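Local coordinates for protein CrmK (Actinoalloteichus sp. WH1-2216-6, PDB 5I1W) that is a flavoprotein that carries covalently bound FAD and probably acts as an oxygen-dependent oxidoreductase of the berberine bridge enzyme type, at residues Phe34-Ser39 with Asp80-Ser85; Asp150-Val155 with Thr198-Arg203. All blocks are in the same frame, centred on the assembly; numbering follows the deposited sequence.

Contact 1. Residues Phe34-Ser39 with Asp80-Ser85; sequences FRLPYS and DLSSMS
Arg35 and Asp80, on neighbouring parallel strands, are joined by one backbone hydrogen bond, Asp80 N to Arg35 O at 3.0 Å, after which both chains leave the sheet side by side. Where they part, a water takes over the bonding: it donates to Pro37 O and to Asp80 O and accepts from Ser83 N at 3.1 Å, tying the chain past Pro37 to the type I turn of Leu81-Met84. The Pro37 ring lies against this turn, its CG 3.6 Å from Leu81 CD2 and its CD 3.2 Å from Asp80 O. The two strands belong to the small mixed sheet of the FAD-binding domain, of the PCMH type, and Leu81, next after Asp80, also touches the bound FAD and lies beside Val59 and Ser61 of its site. Asp80 is turned away from its own backbone N (chi1 -164°), which brings OD1 to Ser82 N at 3.0 Å through its anti lone pair, an Asx turn; OD2 forms a salt bridge with Arg60. Leu36 runs alongside Asp80, CG to CB 4.1 Å, with its CD2 near Ser83 OG. Farther on, Tyr38 starts out away from the turn, but its ring swings back (chi1 -63°) and CE1 meets Ser83 CB obliquely at 3.7 Å. The hydroxyls of both residues bond Asn114 OD1 of the second subunit, placing this corner at the dimer contact. Met84 sets CG by Pro37 O (chi1 -76°), SD following at 4.0 Å from Ser39 N, and the bend at chi3 (72°) lays CE beside Ser39 C.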
loop_
_atom_site.group_PDB
_atom_site.type_symbol
_atom_site.label_atom_id
_atom_site.label_comp_id
_atom_site.label_asym_id
_atom_site.label_seq_id
_atom_site.Cartn_x
_atom_site.Cartn_y
_atom_site.Cartn_z
ATOM N N PHE A 34 9.985 16.479 -16.541
ATOM C CA PHE A 34 8.825 16.345 -15.711
ATOM C C PHE A 34 8.693 17.655 -14.926
ATOM O O PHE A 34 9.675 18.231 -14.492
ATOM C CB PHE A 34 8.963 15.196 -14.753
ATOM C CG PHE A 34 9.108 13.882 -15.409
ATOM C CD1 PHE A 34 10.338 13.390 -15.706
ATOM C CD2 PHE A 34 8.008 13.128 -15.709
ATOM C CE1 PHE A 34 10.475 12.164 -16.303
ATOM C CE2 PHE A 34 8.123 11.909 -16.306
ATOM C CZ PHE A 34 9.355 11.444 -16.642
ATOM N N ARG A 35 7.476 18.157 -14.830
ATOM C CA ARG A 35 7.177 19.307 -13.977
ATOM C C ARG A 35 6.321 18.830 -12.796
ATOM O O ARG A 35 5.290 18.218 -12.989
ATOM C CB ARG A 35 6.470 20.346 -14.790
ATOM C CG ARG A 35 5.949 21.526 -14.033
ATOM C CD ARG A 35 7.045 22.437 -13.489
ATOM N NE ARG A 35 8.072 22.771 -14.470
ATOM C CZ ARG A 35 8.030 23.819 -15.276
ATOM N NH1 ARG A 35 7.005 24.672 -15.243
ATOM N NH2 ARG A 35 9.027 24.016 -16.102
ATOM N N LEU A 36 6.757 19.078 -11.565
ATOM C CA LEU A 36 5.937 18.736 -10.387
ATOM C C LEU A 36 5.398 19.984 -9.704
ATOM O O LEU A 36 6.133 20.581 -8.942
ATOM C CB LEU A 36 6.760 17.966 -9.366
ATOM C CG LEU A 36 6.846 16.476 -9.670
ATOM C CD1 LEU A 36 7.819 16.259 -10.815
ATOM C CD2 LEU A 36 7.306 15.730 -8.435
ATOM N N PRO A 37 4.128 20.354 -9.936
ATOM C CA PRO A 37 3.618 21.594 -9.338
ATOM C C PRO A 37 2.959 21.380 -7.959
ATOM O O PRO A 37 2.616 20.236 -7.568
ATOM C CB PRO A 37 2.631 22.060 -10.372
ATOM C CG PRO A 37 2.032 20.762 -10.850
ATOM C CD PRO A 37 3.145 19.777 -10.856
ATOM N N TYR A 38 2.846 22.487 -7.224
ATOM C CA TYR A 38 2.313 22.514 -5.857
ATOM C C TYR A 38 1.001 23.248 -5.748
ATOM O O TYR A 38 0.329 23.091 -4.776
ATOM C CB TYR A 38 3.313 23.135 -4.896
ATOM C CG TYR A 38 4.554 22.313 -4.826
ATOM C CD1 TYR A 38 4.562 21.110 -4.128
ATOM C CD2 TYR A 38 5.704 22.695 -5.495
ATOM C CE1 TYR A 38 5.691 20.315 -4.070
ATOM C CE2 TYR A 38 6.846 21.920 -5.447
ATOM C CZ TYR A 38 6.833 20.723 -4.736
ATOM O OH TYR A 38 7.953 19.930 -4.701
ATOM N N SER A 39 0.618 24.015 -6.770
ATOM C CA SER A 39 -0.584 24.783 -6.712
ATOM C C SER A 39 -1.158 24.912 -8.101
ATOM O O SER A 39 -0.468 24.697 -9.107
ATOM C CB SER A 39 -0.249 26.165 -6.184
ATOM O OG SER A 39 0.548 26.881 -7.115
ATOM N N ASP A 80 3.376 16.003 -13.476
ATOM C CA ASP A 80 3.069 14.987 -12.473
ATOM C C ASP A 80 2.453 15.691 -11.274
ATOM O O ASP A 80 3.056 16.595 -10.701
ATOM C CB ASP A 80 4.354 14.265 -12.087
ATOM C CG ASP A 80 4.110 12.961 -11.357
ATOM O OD1 ASP A 80 3.224 12.906 -10.456
ATOM O OD2 ASP A 80 4.844 11.977 -11.687
ATOM N N LEU A 81 1.220 15.307 -10.937
ATOM C CA LEU A 81 0.456 15.941 -9.877
ATOM C C LEU A 81 0.578 15.210 -8.531
ATOM O O LEU A 81 -0.161 15.484 -7.601
ATOM C CB LEU A 81 -1.000 16.057 -10.272
ATOM C CG LEU A 81 -1.190 16.927 -11.519
ATOM C CD1 LEU A 81 -2.672 17.016 -11.862
ATOM C CD2 LEU A 81 -0.643 18.328 -11.333
ATOM N N SER A 82 1.537 14.310 -8.403
ATOM C CA SER A 82 1.645 13.503 -7.176
ATOM C C SER A 82 1.909 14.333 -5.953
ATOM O O SER A 82 1.652 13.896 -4.874
ATOM C CB SER A 82 2.734 12.424 -7.316
ATOM O OG SER A 82 4.005 13.041 -7.452
ATOM N N SER A 83 2.416 15.536 -6.099
ATOM C CA SER A 83 2.556 16.429 -4.935
ATOM C C SER A 83 1.356 17.346 -4.667
ATOM O O SER A 83 1.421 18.206 -3.817
ATOM C CB SER A 83 3.796 17.297 -5.099
ATOM O OG SER A 83 4.957 16.488 -5.225
ATOM N N MET A 84 0.271 17.197 -5.396
ATOM C CA MET A 84 -0.977 17.882 -5.017
ATOM C C MET A 84 -1.950 16.798 -4.614
ATOM O O MET A 84 -2.658 16.242 -5.456
ATOM C CB MET A 84 -1.508 18.691 -6.184
ATOM C CG MET A 84 -0.743 19.978 -6.426
ATOM S SD MET A 84 -1.117 20.695 -8.046
ATOM C CE MET A 84 -2.802 21.310 -7.807
ATOM N N SER A 85 -1.937 16.464 -3.330
ATOM C CA SER A 85 -2.703 15.332 -2.798
ATOM C C SER A 85 -3.566 15.683 -1.577
ATOM O O SER A 85 -4.019 14.802 -0.846
ATOM C CB SER A 85 -1.738 14.221 -2.393
ATOM O OG SER A 85 -0.905 14.675 -1.329
HETATM O O HOH W 1 2.734 17.755 -8.175
#

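Contact 2. Residues Asp150-Val155 with Thr198-Arg203; sequences DYLHAV and TRYWLR
Ala154 and His153 both face Trp201, a classic beta bulge in the antiparallel pairing of strands 152-160 and 196-202 within the five-stranded sheet. The extra residue shifts the register by one, and Trp201 O receives two N-H groups: His153 N at 2.9 Å and, weakly, Ala154 N at 3.4 Å. The small Ala154 provides the hollow for the indole: its CB meets the benzo part obliquely at CE3, 3.6 Å away, while CZ3 continues past the Val155 backbone. Arg199 CG lies over one indole face near the rim; Val170 also packs on Trp201, and Thr172 on Ala154, while Ala95 and Glu97 of strand 95-99 touch the indole as well. A glycine in place of Trp201 would probably open a gap beside Ala154 CB and leave the Arg199 chain without the ring it lies on. The other face of the sheet carries Leu152, Val155, Tyr200 and Leu202. Here Leu152 CD1 comes up to the edge of the Tyr200 ring at CD1 (3.6 Å), and Val155 CG2 approaches that same ring carbon obliquely at 4.0 Å; the CD1 corner of the tyrosine ring thus sits between the two aliphatic side chains, while its hydroxyl bonds Gly130 O. Ahead of the bulge, Tyr151 O accepts Arg203 N at 2.9 Å, and Leu202 CD2 packs against this carbonyl. The extended Arg203 chain, whose polar end has its partner in Gly94, runs beside His153, its CD lying 3.6 Å from His153 ND1.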
loop_
_atom_site.group_PDB
_atom_site.type_symbol
_atom_site.label_atom_id
_atom_site.label_comp_id
_atom_site.label_asym_id
_atom_site.label_seq_id
_atom_site.Cartn_x
_atom_site.Cartn_y
_atom_site.Cartn_z
ATOM N N ASP A 150 -21.436 10.338 -9.642
ATOM C CA ASP A 150 -22.748 10.702 -9.146
ATOM C C ASP A 150 -22.603 11.586 -7.925
ATOM O O ASP A 150 -23.598 12.181 -7.496
ATOM C CB ASP A 150 -23.590 9.448 -8.828
ATOM C CG ASP A 150 -23.950 8.623 -10.098
ATOM O OD1 ASP A 150 -24.267 9.237 -11.164
ATOM O OD2 ASP A 150 -23.914 7.344 -10.046
ATOM N N TYR A 151 -21.372 11.662 -7.380
ATOM C CA TYR A 151 -21.037 12.562 -6.309
ATOM C C TYR A 151 -20.198 13.754 -6.693
ATOM O O TYR A 151 -19.695 14.398 -5.808
ATOM C CB TYR A 151 -20.377 11.797 -5.153
ATOM C CG TYR A 151 -21.313 10.729 -4.655
ATOM C CD1 TYR A 151 -21.314 9.481 -5.254
ATOM C CD2 TYR A 151 -22.240 11.003 -3.667
ATOM C CE1 TYR A 151 -22.197 8.516 -4.895
ATOM C CE2 TYR A 151 -23.129 10.034 -3.267
ATOM C CZ TYR A 151 -23.111 8.797 -3.906
ATOM O OH TYR A 151 -23.972 7.820 -3.536
ATOM N N LEU A 152 -20.089 14.088 -7.979
ATOM C CA LEU A 152 -19.200 15.143 -8.409
ATOM C C LEU A 152 -19.926 16.476 -8.431
ATOM O O LEU A 152 -20.747 16.759 -9.273
ATOM C CB LEU A 152 -18.623 14.842 -9.758
ATOM C CG LEU A 152 -17.681 15.919 -10.308
ATOM C CD1 LEU A 152 -16.443 16.052 -9.451
ATOM C CD2 LEU A 152 -17.337 15.567 -11.773
ATOM N N HIS A 153 -19.635 17.283 -7.450
ATOM C CA HIS A 153 -20.316 18.533 -7.284
ATOM C C HIS A 153 -19.684 19.580 -8.183
ATOM O O HIS A 153 -20.387 20.387 -8.790
ATOM C CB HIS A 153 -20.221 18.876 -5.815
ATOM C CG HIS A 153 -20.760 20.211 -5.451
ATOM N ND1 HIS A 153 -22.098 20.432 -5.218
ATOM C CD2 HIS A 153 -20.133 21.389 -5.205
ATOM C CE1 HIS A 153 -22.277 21.691 -4.851
ATOM N NE2 HIS A 153 -21.103 22.295 -4.842
ATOM N N ALA A 154 -18.350 19.540 -8.306
ATOM C CA ALA A 154 -17.593 20.525 -9.027
ATOM C C ALA A 154 -16.229 19.983 -9.409
ATOM O O ALA A 154 -15.729 19.059 -8.794
ATOM C CB ALA A 154 -17.469 21.807 -8.219
ATOM N N VAL A 155 -15.628 20.573 -10.431
ATOM C CA VAL A 155 -14.275 20.243 -10.811
ATOM C C VAL A 155 -13.573 21.563 -11.180
ATOM O O VAL A 155 -14.227 22.453 -11.643
ATOM C CB VAL A 155 -14.302 19.174 -11.913
ATOM C CG1 VAL A 155 -15.028 19.656 -13.163
ATOM C CG2 VAL A 155 -12.924 18.714 -12.269
ATOM N N THR A 198 -7.336 19.889 -11.562
ATOM C CA THR A 198 -6.519 20.156 -10.406
ATOM C C THR A 198 -7.169 19.699 -9.094
ATOM O O THR A 198 -6.472 19.293 -8.156
ATOM C CB THR A 198 -6.174 21.652 -10.336
ATOM O OG1 THR A 198 -7.378 22.406 -10.510
ATOM C CG2 THR A 198 -5.213 21.969 -11.472
ATOM N N ARG A 199 -8.493 19.747 -9.042
ATOM C CA ARG A 199 -9.205 19.244 -7.923
ATOM C C ARG A 199 -10.667 18.986 -8.259
ATOM O O ARG A 199 -11.192 19.483 -9.229
ATOM C CB ARG A 199 -9.103 20.178 -6.769
ATOM C CG ARG A 199 -9.898 21.455 -6.903
ATOM C CD ARG A 199 -9.333 22.532 -5.949
ATOM N NE ARG A 199 -8.020 22.984 -6.373
ATOM C CZ ARG A 199 -6.886 22.853 -5.681
ATOM N NH1 ARG A 199 -6.884 22.300 -4.475
ATOM N NH2 ARG A 199 -5.737 23.290 -6.203
ATOM N N TYR A 200 -11.263 18.105 -7.483
ATOM C CA TYR A 200 -12.635 17.752 -7.605
ATOM C C TYR A 200 -13.259 18.072 -6.259
ATOM O O TYR A 200 -12.587 18.022 -5.256
ATOM C CB TYR A 200 -12.773 16.235 -7.704
ATOM C CG TYR A 200 -12.221 15.541 -8.885
ATOM C CD1 TYR A 200 -12.977 15.404 -10.016
ATOM C CD2 TYR A 200 -10.980 14.937 -8.850
ATOM C CE1 TYR A 200 -12.506 14.722 -11.130
ATOM C CE2 TYR A 200 -10.487 14.243 -9.955
ATOM C CZ TYR A 200 -11.266 14.129 -11.081
ATOM O OH TYR A 200 -10.848 13.422 -12.173
ATOM N N TRP A 201 -14.563 18.273 -6.236
ATOM C CA TRP A 201 -15.318 18.478 -5.056
ATOM C C TRP A 201 -16.393 17.425 -5.106
ATOM O O TRP A 201 -17.058 17.322 -6.115
ATOM C CB TRP A 201 -15.974 19.847 -5.058
ATOM C CG TRP A 201 -15.058 20.944 -4.646
ATOM C CD1 TRP A 201 -14.780 21.293 -3.396
ATOM C CD2 TRP A 201 -14.288 21.823 -5.486
ATOM N NE1 TRP A 201 -13.906 22.323 -3.367
ATOM C CE2 TRP A 201 -13.591 22.679 -4.646
ATOM C CE3 TRP A 201 -14.144 21.976 -6.859
ATOM C CZ2 TRP A 201 -12.739 23.689 -5.127
ATOM C CZ3 TRP A 201 -13.330 22.987 -7.334
ATOM C CH2 TRP A 201 -12.640 23.832 -6.469
ATOM N N LEU A 202 -16.611 16.726 -3.988
ATOM C CA LEU A 202 -17.528 15.606 -3.903
ATOM C C LEU A 202 -18.574 15.826 -2.840
ATOM O O LEU A 202 -18.249 16.195 -1.720
ATOM C CB LEU A 202 -16.787 14.333 -3.537
ATOM C CG LEU A 202 -15.640 14.056 -4.495
ATOM C CD1 LEU A 202 -14.679 13.010 -3.953
ATOM C CD2 LEU A 202 -16.175 13.607 -5.818
ATOM N N ARG A 203 -19.816 15.499 -3.182
ATOM C CA ARG A 203 -20.927 15.737 -2.312
ATOM C C ARG A 203 -22.121 15.018 -2.840
ATOM O O ARG A 203 -22.308 14.999 -4.046
ATOM C CB ARG A 203 -21.220 17.193 -2.363
ATOM C CG ARG A 203 -22.413 17.604 -1.605
ATOM C CD ARG A 203 -22.546 19.084 -1.858
ATOM N NE ARG A 203 -23.161 19.606 -0.690
ATOM C CZ ARG A 203 -24.458 19.713 -0.536
ATOM N NH1 ARG A 203 -25.280 19.369 -1.530
ATOM N NH2 ARG A 203 -24.929 20.170 0.622
#

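Overall arrangement
Both segments of contact 1 precede those of contact 2 along the chain; the centres of the two contacts lie about 19 Å apart. They belong to two different sheets: contact 1 lies at the ends of the two middle strands, 33-36 and 77-80, of the mixed four-stranded sheet and in the loops that follow them, contact 2 in the antiparallel five-stranded one. The chain leaving contact 1 passes straight into strand 87-90, an outer strand of the second sheet. The two contacts touch where Met84 CE packs against Arg199 NH2 at 3.9 Å. Both lie close to the cofactor, Leu81 touching FAD and Tyr200 about 6 Å from it (nearest atoms), consistent with two sheets that together frame the FAD site.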